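Local atomic coordinates of oxalate biosynthetic component 1 (Burkholderia thailandensis, PDB entry 5IKY), a protein that produces oxalate in quorum sensing-dependent oxalogenesis, acting as a bifunctional enzyme that joins a serine hydrolase of the alpha/beta-hydrolase fold with an additional lyase activity. Residues A933-I938 with D1067-R1072; V992-D997 with R1072-A1077; P784-T789 with V847-M852; S851-R856 with D997-A1002; T940-D945 with A978-D983. One frame throughout, in Å; residues are numbered along the deposited sequence.

Contact 1. Residues A933-I938 with D1067-R1072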
# COMPACT_ATOMS: atom_id res chain seq x y z
N ALA A 933 -12.46 -21.40 16.07
CA ALA A 933 -13.14 -20.11 16.06
C ALA A 933 -12.93 -19.38 14.75
O ALA A 933 -11.86 -19.44 14.15
CB ALA A 933 -12.66 -19.25 17.23
N HIS A 934 -13.98 -18.70 14.29
CA HIS A 934 -13.89 -17.86 13.10
C HIS A 934 -14.72 -16.59 13.29
O HIS A 934 -15.79 -16.63 13.91
CB HIS A 934 -14.36 -18.62 11.86
CG HIS A 934 -14.51 -17.75 10.65
ND1 HIS A 934 -13.44 -17.13 10.04
CD2 HIS A 934 -15.61 -17.40 9.94
CE1 HIS A 934 -13.87 -16.43 9.01
NE2 HIS A 934 -15.18 -16.58 8.92
N SER A 935 -14.22 -15.49 12.74
CA SER A 935 -14.91 -14.20 12.80
C SER A 935 -15.19 -13.78 14.24
O SER A 935 -14.27 -13.52 15.01
CB SER A 935 -16.21 -14.25 11.99
OG SER A 935 -16.84 -12.98 11.94
N SER A 936 -16.47 -13.72 14.60
CA SER A 936 -16.88 -13.31 15.94
C SER A 936 -16.76 -14.46 16.94
O SER A 936 -17.12 -14.30 18.10
CB SER A 936 -18.31 -12.78 15.92
OG SER A 936 -19.20 -13.72 15.33
N GLY A 937 -16.26 -15.60 16.47
CA GLY A 937 -16.12 -16.77 17.31
C GLY A 937 -15.22 -16.55 18.51
O GLY A 937 -15.49 -17.05 19.60
N ILE A 938 -14.15 -15.78 18.31
CA ILE A 938 -13.21 -15.50 19.38
C ILE A 938 -13.88 -14.64 20.47
O ILE A 938 -13.51 -14.72 21.64
CB ILE A 938 -11.94 -14.79 18.85
CG1 ILE A 938 -10.90 -14.63 19.96
CG2 ILE A 938 -12.28 -13.44 18.23
CD1 ILE A 938 -10.52 -15.94 20.62
N ASP A 1067 -12.34 -10.20 -0.50
CA ASP A 1067 -12.90 -11.43 0.06
C ASP A 1067 -11.91 -12.13 1.00
O ASP A 1067 -11.65 -13.33 0.87
CB ASP A 1067 -13.33 -12.38 -1.07
CG ASP A 1067 -14.19 -13.53 -0.59
OD1 ASP A 1067 -15.37 -13.29 -0.25
OD2 ASP A 1067 -13.69 -14.67 -0.55
N GLY A 1068 -11.37 -11.37 1.94
CA GLY A 1068 -10.35 -11.88 2.84
C GLY A 1068 -10.88 -12.40 4.16
O GLY A 1068 -10.11 -12.65 5.09
N HIS A 1069 -12.20 -12.57 4.25
CA HIS A 1069 -12.82 -13.03 5.49
C HIS A 1069 -13.35 -14.46 5.36
O HIS A 1069 -13.90 -15.02 6.31
CB HIS A 1069 -13.95 -12.08 5.90
CG HIS A 1069 -14.43 -12.28 7.30
ND1 HIS A 1069 -13.59 -12.24 8.39
CD2 HIS A 1069 -15.67 -12.54 7.79
CE1 HIS A 1069 -14.29 -12.46 9.49
NE2 HIS A 1069 -15.56 -12.64 9.15
N SER A 1070 -13.20 -15.05 4.18
CA SER A 1070 -13.72 -16.39 3.94
C SER A 1070 -12.93 -17.44 4.71
O SER A 1070 -11.70 -17.51 4.61
CB SER A 1070 -13.70 -16.72 2.44
OG SER A 1070 -12.46 -17.28 2.07
N ILE A 1071 -13.64 -18.25 5.49
CA ILE A 1071 -13.01 -19.29 6.29
C ILE A 1071 -12.34 -20.33 5.40
O ILE A 1071 -11.39 -21.00 5.81
CB ILE A 1071 -14.04 -19.96 7.23
CG1 ILE A 1071 -13.36 -20.97 8.16
CG2 ILE A 1071 -15.16 -20.62 6.43
CD1 ILE A 1071 -12.24 -20.37 8.99
N ARG A 1072 -12.83 -20.45 4.17
CA ARG A 1072 -12.26 -21.39 3.21
C ARG A 1072 -10.82 -21.03 2.87
O ARG A 1072 -9.92 -21.87 2.99
CB ARG A 1072 -13.11 -21.43 1.93
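Ile1071 sets its CB over the middle of the His934 ring, 3.9 Å from the ring centroid and only 4° off the ring normal, which is the geometry of a CH-pi contact. Its CD1 reaches the ND1 end, 3.6 Å from His934 ND1. The opposite face carries CB of Ser935, so the imidazole is held between its sequence neighbour and the first turn of helix 1071-1076. At the ring edge and in its plane, His934 CE1 lies 3.0 Å from His1069 O, while ND1 is hydrogen-bonded to Phe974 O; the ND1 bond sets the ring's rotation, and the two covered faces and the nearby carbonyl help to confine it. The two histidine rings meet obliquely, planes 31° apart.

The polar link runs between Ser935 OG and His1069 NE2, 3.1 Å apart, and the hydroxyl lies at the imidazole edge, in plane. It is presented by a sharp corner: Ser935 has a positive phi of 57° inside a type II' turn from His934 to Gly937, closed by Gly937 N bonding His934 O at 2.8 Å. Strand 929-935, this turn and helix 937-955 have the geometry of a nucleophile elbow. On its other side, His1069 ND1 bonds Asp997 OD1. A serine on such an elbow, a histidine and an aspartate linked in this order are probably a Ser-His-Asp catalytic triad, consistent with the serine hydrolase activity.

Contact 2. Residues V992-D997 with R1072-A1077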
# COMPACT_ATOMS: atom_id res chain seq x y z
N VAL A 992 -4.84 -16.68 13.97
CA VAL A 992 -4.45 -16.52 12.57
C VAL A 992 -5.37 -15.51 11.87
O VAL A 992 -6.47 -15.86 11.45
CB VAL A 992 -4.50 -17.86 11.81
CG1 VAL A 992 -3.96 -17.68 10.40
CG2 VAL A 992 -3.71 -18.92 12.56
N THR A 993 -4.91 -14.27 11.75
CA THR A 993 -5.71 -13.23 11.11
C THR A 993 -4.93 -12.56 9.98
O THR A 993 -3.75 -12.23 10.13
CB THR A 993 -6.16 -12.16 12.13
OG1 THR A 993 -6.92 -12.79 13.17
CG2 THR A 993 -7.02 -11.11 11.46
N ALA A 994 -5.60 -12.38 8.84
CA ALA A 994 -4.97 -11.83 7.65
C ALA A 994 -5.05 -10.30 7.59
O ALA A 994 -5.99 -9.70 8.09
CB ALA A 994 -5.59 -12.44 6.40
N PHE A 995 -4.05 -9.69 6.97
CA PHE A 995 -3.98 -8.24 6.85
C PHE A 995 -5.10 -7.69 5.98
O PHE A 995 -5.64 -6.61 6.25
CB PHE A 995 -2.63 -7.82 6.27
CG PHE A 995 -2.57 -6.38 5.85
CD1 PHE A 995 -2.54 -5.37 6.80
CD2 PHE A 995 -2.53 -6.04 4.51
CE1 PHE A 995 -2.48 -4.04 6.41
CE2 PHE A 995 -2.47 -4.71 4.12
CZ PHE A 995 -2.44 -3.71 5.07
N ASN A 996 -5.46 -8.42 4.93
CA ASN A 996 -6.52 -7.98 4.03
C ASN A 996 -7.90 -8.39 4.52
O ASN A 996 -8.90 -8.17 3.84
CB ASN A 996 -6.28 -8.52 2.62
CG ASN A 996 -6.05 -10.01 2.61
OD1 ASN A 996 -5.38 -10.56 3.48
ND2 ASN A 996 -6.61 -10.69 1.61
N ASP A 997 -7.95 -9.01 5.69
CA ASP A 997 -9.23 -9.31 6.32
C ASP A 997 -9.76 -8.03 6.96
O ASP A 997 -9.62 -7.82 8.17
CB ASP A 997 -9.09 -10.43 7.36
CG ASP A 997 -10.43 -10.99 7.80
OD1 ASP A 997 -11.46 -10.33 7.57
OD2 ASP A 997 -10.44 -12.09 8.39
N ARG A 1072 -12.83 -20.45 4.17
CA ARG A 1072 -12.26 -21.39 3.21
C ARG A 1072 -10.82 -21.03 2.87
O ARG A 1072 -9.92 -21.87 2.99
CB ARG A 1072 -13.11 -21.43 1.93
N ARG A 1073 -10.59 -19.79 2.45
CA ARG A 1073 -9.25 -19.33 2.09
C ARG A 1073 -8.30 -19.38 3.29
O ARG A 1073 -7.10 -19.62 3.12
CB ARG A 1073 -9.28 -17.91 1.53
CG ARG A 1073 -10.00 -17.76 0.20
CD ARG A 1073 -9.82 -16.36 -0.35
NE ARG A 1073 -10.89 -15.97 -1.26
CZ ARG A 1073 -10.92 -16.29 -2.56
NH1 ARG A 1073 -9.94 -17.00 -3.09
NH2 ARG A 1073 -11.94 -15.89 -3.31
N TYR A 1074 -8.84 -19.15 4.48
CA TYR A 1074 -8.04 -19.22 5.70
C TYR A 1074 -7.47 -20.62 5.89
O TYR A 1074 -6.32 -20.78 6.30
CB TYR A 1074 -8.87 -18.82 6.92
CG TYR A 1074 -8.68 -17.39 7.36
CD1 TYR A 1074 -7.51 -16.99 7.99
CD2 TYR A 1074 -9.66 -16.44 7.15
CE1 TYR A 1074 -7.32 -15.69 8.40
CE2 TYR A 1074 -9.49 -15.12 7.56
CZ TYR A 1074 -8.31 -14.76 8.18
OH TYR A 1074 -8.13 -13.45 8.59
N LEU A 1075 -8.28 -21.62 5.58
CA LEU A 1075 -7.88 -23.01 5.72
C LEU A 1075 -7.14 -23.51 4.48
O LEU A 1075 -6.21 -24.30 4.58
CB LEU A 1075 -9.09 -23.89 6.00
CG LEU A 1075 -9.84 -23.60 7.31
CD1 LEU A 1075 -11.08 -24.47 7.42
CD2 LEU A 1075 -8.92 -23.80 8.51
N ALA A 1076 -7.57 -23.05 3.31
CA ALA A 1076 -6.97 -23.48 2.05
C ALA A 1076 -5.53 -23.02 1.93
O ALA A 1076 -4.64 -23.81 1.60
CB ALA A 1076 -7.79 -22.96 0.87
N ALA A 1077 -5.29 -21.74 2.22
CA ALA A 1077 -3.95 -21.17 2.10
C ALA A 1077 -3.09 -21.46 3.32
O ALA A 1077 -1.98 -20.95 3.44
CB ALA A 1077 -4.05 -19.66 1.87
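Tyr1074 reaches from helix 1071-1076 to the loop 992-997, its CB directed at that loop and its chi1 of -98° lying well off a staggered value. Beyond CB, the ring first meets Val992: CD1 is 4.3 Å from Val992 CG1, a loose apolar contact, and CE1 is 3.2 Å from Val992 O, which approaches obliquely. Phe974 of strand 969-976 packs against both residues. On the other flank, CE2 passes 3.3 Å from Asp997 OD2. At CZ the methyl of Ala994 closes in, with Ala994 CB 4.0 Å from Tyr1074 CZ.

The hydroxyl carries the polar work. It accepts from the backbone, Ala994 N to Tyr1074 OH being 2.8 Å with an N-H...O angle of 165°, and donates to the carboxylate, Tyr1074 OH to Asp997 OD2 being 2.7 Å. Asp997 OD2 lies in the plane of the ring and uses its anti lone pair, the one turned from OD1, although carboxylate and ring planes are 50° apart. Ser1000 OG is a second donor to OD2, while OD1 takes His1069 ND1 as well as a helix-capping N-H. The tyrosine thus helps to position the probable triad acid. Asp997 follows strand 988-992, two places beyond the strand that carries the presumed nucleophile, as is usual for the acid in alpha/beta-hydrolases.

Contact 3. Residues P784-T789 with V847-M852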
# COMPACT_ATOMS: atom_id res chain seq x y z
N PRO A 784 -19.81 -20.83 16.92
CA PRO A 784 -20.54 -20.13 15.85
C PRO A 784 -19.89 -18.81 15.46
O PRO A 784 -19.27 -18.15 16.29
CB PRO A 784 -21.91 -19.89 16.47
CG PRO A 784 -21.65 -19.79 17.93
CD PRO A 784 -20.53 -20.76 18.21
N SER A 785 -20.03 -18.44 14.19
CA SER A 785 -19.61 -17.13 13.73
C SER A 785 -20.82 -16.19 13.74
O SER A 785 -21.84 -16.50 14.34
CB SER A 785 -18.99 -17.20 12.33
OG SER A 785 -19.89 -17.77 11.40
N THR A 786 -20.69 -15.06 13.06
CA THR A 786 -21.75 -14.06 13.06
C THR A 786 -23.02 -14.46 12.28
O THR A 786 -24.13 -14.30 12.79
CB THR A 786 -21.23 -12.71 12.50
OG1 THR A 786 -20.13 -12.26 13.30
CG2 THR A 786 -22.33 -11.66 12.52
N PRO A 787 -22.87 -15.00 11.04
CA PRO A 787 -24.12 -15.26 10.31
C PRO A 787 -24.80 -16.58 10.68
O PRO A 787 -25.90 -16.84 10.20
CB PRO A 787 -23.65 -15.30 8.86
CG PRO A 787 -22.27 -15.85 8.94
CD PRO A 787 -21.69 -15.29 10.21
N THR A 788 -24.16 -17.39 11.52
CA THR A 788 -24.70 -18.71 11.85
C THR A 788 -25.71 -18.66 12.99
O THR A 788 -25.43 -19.11 14.10
CB THR A 788 -23.57 -19.69 12.22
OG1 THR A 788 -22.91 -19.23 13.40
CG2 THR A 788 -22.57 -19.80 11.09
N THR A 789 -26.90 -18.13 12.71
CA THR A 789 -27.97 -18.07 13.69
C THR A 789 -29.03 -19.15 13.43
O THR A 789 -28.99 -19.82 12.39
CB THR A 789 -28.65 -16.69 13.72
OG1 THR A 789 -28.93 -16.27 12.38
CG2 THR A 789 -27.74 -15.67 14.38
N VAL A 847 -32.20 -12.04 16.24
CA VAL A 847 -30.75 -11.87 16.25
C VAL A 847 -30.21 -11.75 14.82
O VAL A 847 -30.28 -12.70 14.04
CB VAL A 847 -30.04 -13.05 16.95
CG1 VAL A 847 -28.53 -12.91 16.83
CG2 VAL A 847 -30.47 -13.13 18.41
N ILE A 848 -29.69 -10.58 14.49
CA ILE A 848 -29.11 -10.34 13.18
C ILE A 848 -27.62 -10.04 13.27
O ILE A 848 -27.04 -10.04 14.36
CB ILE A 848 -29.81 -9.18 12.44
CG1 ILE A 848 -29.81 -7.92 13.32
CG2 ILE A 848 -31.23 -9.57 12.07
CD1 ILE A 848 -30.44 -6.72 12.65
N GLU A 849 -27.00 -9.77 12.13
CA GLU A 849 -25.56 -9.55 12.06
C GLU A 849 -25.11 -8.38 12.93
O GLU A 849 -24.11 -8.47 13.64
CB GLU A 849 -25.13 -9.32 10.61
CG GLU A 849 -23.83 -8.55 10.46
CD GLU A 849 -23.64 -7.96 9.08
OE1 GLU A 849 -24.16 -6.84 8.83
OE2 GLU A 849 -22.97 -8.59 8.24
N ALA A 850 -25.87 -7.28 12.89
CA ALA A 850 -25.54 -6.09 13.66
C ALA A 850 -25.58 -6.37 15.16
O ALA A 850 -24.87 -5.73 15.94
CB ALA A 850 -26.48 -4.95 13.30
N SER A 851 -26.43 -7.31 15.57
CA SER A 851 -26.52 -7.71 16.97
C SER A 851 -25.20 -8.31 17.44
O SER A 851 -24.72 -8.00 18.53
CB SER A 851 -27.66 -8.71 17.18
OG SER A 851 -28.87 -8.26 16.59
N MET A 852 -24.62 -9.16 16.61
CA MET A 852 -23.37 -9.83 16.94
C MET A 852 -22.19 -8.87 16.84
O MET A 852 -21.24 -8.96 17.62
CB MET A 852 -23.15 -11.04 16.03
CG MET A 852 -24.28 -12.08 16.07
SD MET A 852 -24.29 -13.09 17.56
CE MET A 852 -25.37 -12.15 18.64
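The chi1 of Thr786, -58°, turns its methyl CG2 opposite the backbone N and toward helix 849-860, while OG1 is left beside the N and hydrogen-bonds Ser936 OG. Thr789 has a different torsion, chi1 47°, which wedges OG1 between its backbone N and carbonyl carbon and sends CG2 toward Val847. Two methyl groups therefore carry the contact, and no hydrogen bond crosses it.

Thr786 CG2 sits at the first turn of the helix, 3.7 Å from Met852 CB, 3.8 Å from Glu849 O and 4.0 Å from Glu849 CG. The threonine and methionine side chains slide past each other in opposite directions. Met852 is bent at chi2 and chi3, which carries its sulfur away from the loop, so the packing uses the base of the side chain rather than its end. Further along, Thr789 CG2 touches Val847 CG1 at 3.8 Å.

Within the loop, Thr788 OG1 donates to Ser785 O at 3.1 Å, approaching 50° out of the carbonyl plane. In the other segment Ser851 OG accepts the N-H of the N-cap residue Ile848 at 3.2 Å.

The loop 784-789 leaves strand 780-782 and leads into helix 792-813, which lies beside Ser785, Pro787 and Thr788. Through Thr786 OG1 and Ser936 OG it adjoins the presumed nucleophile elbow; in alpha/beta-hydrolases the loop after the corresponding strand commonly contributes to the oxyanion hole. Helix 849-860 and the residues leading into it are flanked in turn by helix 715-734 at Ile848 and Ala850 and by helix 870-879 at Val847 and Met852.

Contact 4. Residues S851-R856 with D997-A1002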
# COMPACT_ATOMS: atom_id res chain seq x y z
N SER A 851 -26.43 -7.31 15.57
CA SER A 851 -26.52 -7.71 16.97
C SER A 851 -25.20 -8.31 17.44
O SER A 851 -24.72 -8.00 18.53
CB SER A 851 -27.66 -8.71 17.18
OG SER A 851 -28.87 -8.26 16.59
N MET A 852 -24.62 -9.16 16.61
CA MET A 852 -23.37 -9.83 16.94
C MET A 852 -22.19 -8.87 16.84
O MET A 852 -21.24 -8.96 17.62
CB MET A 852 -23.15 -11.04 16.03
CG MET A 852 -24.28 -12.08 16.07
SD MET A 852 -24.29 -13.09 17.56
CE MET A 852 -25.37 -12.15 18.64
N LEU A 853 -22.24 -7.97 15.87
CA LEU A 853 -21.19 -6.98 15.68
C LEU A 853 -21.14 -6.02 16.87
O LEU A 853 -20.06 -5.66 17.33
CB LEU A 853 -21.40 -6.21 14.38
CG LEU A 853 -21.06 -6.99 13.11
CD1 LEU A 853 -21.52 -6.28 11.87
CD2 LEU A 853 -19.57 -7.22 13.04
N HIS A 854 -22.30 -5.61 17.36
CA HIS A 854 -22.37 -4.76 18.54
C HIS A 854 -21.75 -5.47 19.74
O HIS A 854 -20.93 -4.89 20.46
CB HIS A 854 -23.80 -4.36 18.87
CG HIS A 854 -23.96 -3.79 20.24
ND1 HIS A 854 -23.66 -2.47 20.53
CD2 HIS A 854 -24.38 -4.35 21.40
CE1 HIS A 854 -23.89 -2.25 21.81
NE2 HIS A 854 -24.33 -3.37 22.36
N ASN A 855 -22.16 -6.71 19.95
CA ASN A 855 -21.62 -7.54 21.03
C ASN A 855 -20.11 -7.63 20.95
O ASN A 855 -19.41 -7.53 21.96
CB ASN A 855 -22.24 -8.93 20.98
CG ASN A 855 -21.69 -9.85 22.05
OD1 ASN A 855 -20.89 -10.74 21.77
ND2 ASN A 855 -22.12 -9.63 23.28
N ARG A 856 -19.61 -7.82 19.73
CA ARG A 856 -18.19 -7.88 19.44
C ARG A 856 -17.45 -6.64 19.94
O ARG A 856 -16.50 -6.73 20.71
CB ARG A 856 -17.97 -8.06 17.94
CG ARG A 856 -17.03 -9.17 17.54
CD ARG A 856 -16.96 -9.31 16.03
NE ARG A 856 -16.52 -8.07 15.39
CZ ARG A 856 -16.48 -7.87 14.08
NH1 ARG A 856 -16.85 -8.84 13.25
NH2 ARG A 856 -16.06 -6.71 13.59
N ASP A 997 -7.95 -9.01 5.69
CA ASP A 997 -9.23 -9.31 6.32
C ASP A 997 -9.76 -8.03 6.96
O ASP A 997 -9.62 -7.82 8.17
CB ASP A 997 -9.09 -10.43 7.36
CG ASP A 997 -10.43 -10.99 7.80
OD1 ASP A 997 -11.46 -10.33 7.57
OD2 ASP A 997 -10.44 -12.09 8.39
N VAL A 998 -10.37 -7.18 6.14
CA VAL A 998 -10.78 -5.86 6.58
C VAL A 998 -11.88 -5.90 7.64
O VAL A 998 -11.97 -5.01 8.48
CB VAL A 998 -11.24 -5.00 5.38
CG1 VAL A 998 -10.08 -4.75 4.43
CG2 VAL A 998 -12.40 -5.66 4.66
N ARG A 999 -12.70 -6.94 7.61
CA ARG A 999 -13.78 -7.06 8.59
C ARG A 999 -13.21 -7.46 9.95
O ARG A 999 -13.68 -6.98 10.99
CB ARG A 999 -14.83 -8.07 8.15
CG ARG A 999 -16.17 -7.87 8.85
CD ARG A 999 -17.17 -8.96 8.53
NE ARG A 999 -18.42 -8.75 9.26
CZ ARG A 999 -19.29 -9.72 9.56
NH1 ARG A 999 -19.05 -10.97 9.19
NH2 ARG A 999 -20.40 -9.42 10.22
N SER A 1000 -12.19 -8.32 9.95
CA SER A 1000 -11.49 -8.66 11.17
C SER A 1000 -10.64 -7.49 11.66
O SER A 1000 -10.54 -7.26 12.86
CB SER A 1000 -10.60 -9.89 10.97
OG SER A 1000 -11.38 -11.05 10.76
N LEU A 1001 -10.04 -6.76 10.72
CA LEU A 1001 -9.25 -5.59 11.07
C LEU A 1001 -10.11 -4.51 11.72
O LEU A 1001 -9.74 -3.96 12.76
CB LEU A 1001 -8.56 -5.02 9.83
CG LEU A 1001 -7.08 -5.38 9.66
CD1 LEU A 1001 -6.49 -4.59 8.51
CD2 LEU A 1001 -6.31 -5.11 10.94
N ALA A 1002 -11.26 -4.23 11.12
CA ALA A 1002 -12.17 -3.22 11.64
C ALA A 1002 -12.69 -3.58 13.02
O ALA A 1002 -13.08 -2.71 13.80
CB ALA A 1002 -13.34 -3.02 10.67
O HOH W 1 -15.89 -5.33 11.54
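Leu853 meets the end of Arg999 with its branched tip: CD1 and CD2 are each 3.7 Å from Arg999 NH2. The two side chains run at about a right angle, and CD1 lies at the edge of the guanidinium, in its plane. One turn of helix on, Arg856 sends its side chain in the same direction, kinked at chi3 (58°), which swings the guanidinium back over CD2 of Leu853. The leucine therefore packs against both cationic groups, one at the edge and one on a face.

Arg856 NH2 comes to 3.5 Å from Arg999 O without a direct hydrogen bond. A water bridges them instead, accepting from Arg856 NH2 and donating to Arg999 O at 2.8 Å; its 2.5 Å distance to Arg856 NH2 is short, so its exact place is doubtful. Arg856 NH1 also lies above one face of the Arg999 guanidinium, displaced toward the rim, and 4.3 Å from Arg999 NE.

Arg999 bridges the gap because its chain is extended from CG to NE. Its helix starts from Asp997, the N-cap residue: Ser1000 N donates to Asp997 OD1 at 3.2 Å, from above the carboxylate plane.

Glu849 OE2 forms a long, weak ion pair with Arg999 NH2, a partial balance for the charge. With Arg999 packed against Ser935 and His1069, the two neighbouring guanidinium groups would probably make this side of the presumed active site electropositive.

Contact 5. Residues T940-D945 with A978-D983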
# COMPACT_ATOMS: atom_id res chain seq x y z
N THR A 940 -17.26 -14.77 21.23
CA THR A 940 -18.17 -15.68 21.92
C THR A 940 -17.40 -16.53 22.92
O THR A 940 -17.88 -16.80 24.02
CB THR A 940 -18.92 -16.59 20.92
OG1 THR A 940 -19.72 -15.79 20.04
CG2 THR A 940 -19.83 -17.57 21.66
N ALA A 941 -16.20 -16.94 22.53
CA ALA A 941 -15.35 -17.78 23.37
C ALA A 941 -14.95 -17.07 24.67
O ALA A 941 -15.08 -17.63 25.75
CB ALA A 941 -14.11 -18.19 22.61
N GLN A 942 -14.47 -15.84 24.55
CA GLN A 942 -14.04 -15.07 25.71
C GLN A 942 -15.21 -14.72 26.62
O GLN A 942 -15.03 -14.48 27.82
CB GLN A 942 -13.31 -13.80 25.28
CG GLN A 942 -11.82 -13.98 25.08
CD GLN A 942 -11.17 -12.79 24.41
OE1 GLN A 942 -10.11 -12.33 24.82
NE2 GLN A 942 -11.80 -12.30 23.35
N GLN A 943 -16.42 -14.70 26.06
CA GLN A 943 -17.61 -14.48 26.86
C GLN A 943 -17.96 -15.73 27.66
O GLN A 943 -18.63 -15.65 28.69
CB GLN A 943 -18.78 -14.05 25.98
CG GLN A 943 -18.71 -12.60 25.53
CD GLN A 943 -19.75 -12.26 24.48
OE1 GLN A 943 -20.90 -11.97 24.80
NE2 GLN A 943 -19.34 -12.28 23.21
N LEU A 944 -17.52 -16.89 27.18
CA LEU A 944 -17.70 -18.13 27.93
C LEU A 944 -16.75 -18.16 29.12
O LEU A 944 -17.10 -18.65 30.20
CB LEU A 944 -17.45 -19.36 27.04
CG LEU A 944 -18.25 -19.51 25.75
CD1 LEU A 944 -18.11 -20.93 25.20
CD2 LEU A 944 -19.71 -19.16 25.95
N ASP A 945 -15.55 -17.63 28.92
CA ASP A 945 -14.54 -17.55 29.97
C ASP A 945 -15.01 -16.63 31.10
O ASP A 945 -14.81 -16.93 32.28
CB ASP A 945 -13.21 -17.07 29.40
CG ASP A 945 -12.71 -17.94 28.27
OD1 ASP A 945 -13.42 -18.89 27.89
OD2 ASP A 945 -11.61 -17.65 27.74
N ALA A 978 -12.43 -9.88 16.84
CA ALA A 978 -12.54 -9.20 18.12
C ALA A 978 -11.21 -9.25 18.85
O ALA A 978 -10.40 -10.14 18.61
CB ALA A 978 -13.64 -9.83 18.98
N ASP A 979 -10.97 -8.27 19.72
CA ASP A 979 -9.72 -8.21 20.47
C ASP A 979 -9.59 -9.39 21.43
O ASP A 979 -10.57 -9.81 22.05
CB ASP A 979 -9.62 -6.90 21.25
CG ASP A 979 -9.29 -5.72 20.37
OD1 ASP A 979 -8.71 -5.93 19.28
OD2 ASP A 979 -9.58 -4.57 20.77
N ILE A 980 -8.37 -9.91 21.55
CA ILE A 980 -8.07 -10.92 22.55
C ILE A 980 -7.51 -10.25 23.79
O ILE A 980 -6.38 -9.75 23.78
CB ILE A 980 -7.07 -11.96 22.03
CG1 ILE A 980 -7.62 -12.67 20.79
CG2 ILE A 980 -6.75 -12.97 23.12
CD1 ILE A 980 -6.68 -13.70 20.20
N HIS A 981 -8.30 -10.22 24.85
CA HIS A 981 -7.87 -9.60 26.10
C HIS A 981 -6.80 -10.47 26.75
O HIS A 981 -7.10 -11.44 27.44
CB HIS A 981 -9.06 -9.40 27.03
CG HIS A 981 -10.18 -8.63 26.41
ND1 HIS A 981 -10.35 -7.27 26.60
CD2 HIS A 981 -11.19 -9.02 25.59
CE1 HIS A 981 -11.41 -6.87 25.93
NE2 HIS A 981 -11.94 -7.91 25.31
N LEU A 982 -5.55 -10.09 26.52
CA LEU A 982 -4.40 -10.89 26.92
C LEU A 982 -4.29 -11.05 28.44
O LEU A 982 -3.82 -12.08 28.92
CB LEU A 982 -3.12 -10.26 26.37
CG LEU A 982 -1.80 -10.97 26.65
CD1 LEU A 982 -1.88 -12.44 26.25
CD2 LEU A 982 -0.67 -10.28 25.92
N ASP A 983 -4.74 -10.05 29.18
CA ASP A 983 -4.57 -10.04 30.64
C ASP A 983 -5.76 -10.61 31.40
O ASP A 983 -5.82 -10.53 32.62
CB ASP A 983 -4.29 -8.62 31.12
CG ASP A 983 -2.94 -8.10 30.68
OD1 ASP A 983 -2.03 -8.93 30.46
OD2 ASP A 983 -2.78 -6.87 30.54
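Between residues 940-945 of helix 937-955 and the irregular segment 978-983 the closest CA pair, Gln942 CA and Ile980 CA, is 7.9 Å apart, a gap that one long side chain spans. Gln942 does so with its chain extended beyond CG, and its terminal amide engages the loop backbone through both of its polar atoms.

Gln942 OE1 accepts from His981 N at 2.8 Å. The N-H...O angle is 142°, somewhat bent, yet the donor stays in the plane of the glutamine carbonyl. On the other branch, Gln942 NE2 donates to Asp979 O at 3.1 Å in an almost straight bond of 174°, with the acceptor in the amide plane. A carbonyl and an N-H two residues apart are thus met by one flat group, much as a residue of a parallel strand would meet them, and the pair of bonds holds the amide against rotation. NE2 has a further, weak bond to Ile938 O in its own helix.

Around these bonds the fit is close. OE1 is 3.4 Å from Ile980 CA and 3.8 Å from Ile980 CG2, and Gln942 OE1 also comes to 3.6 Å from His981 CD2, at the edge of the imidazole. Amide and ring planes are turned 49° from each other, while the His981 ring stacks on Trp984.

The segment lies between strands 969-976 and 988-992. Ile980 packs its side chain on Ile938 of helix 937-955 and on Val1050 and Arg1052 of strand 1049-1054, whereas Ala978 touches Arg856 and Asn860 of helix 849-860.

All five contacts lie in the alpha/beta-hydrolase part of the chain, on one side of its centre. Contacts 1, 2 and 4 share the presumed triad: contact 1 joins serine and histidine, and Asp997 belongs to both contact 2 and contact 4. Contacts 2, 3 and 4 are buried, whereas contacts 1 and 5 are partly buried. Helix 849-860 serves contacts 3 and 4, helix 937-955 contacts 1 and 5, and helix 1071-1076 contacts 1 and 2. Chemistry differs accordingly: a serine-histidine link with CH-pi packing in contact 1, a tyrosine bridge in contact 2, methyl packing in contact 3, arginines and water in contact 4, and glutamine-to-backbone bonds in contact 5.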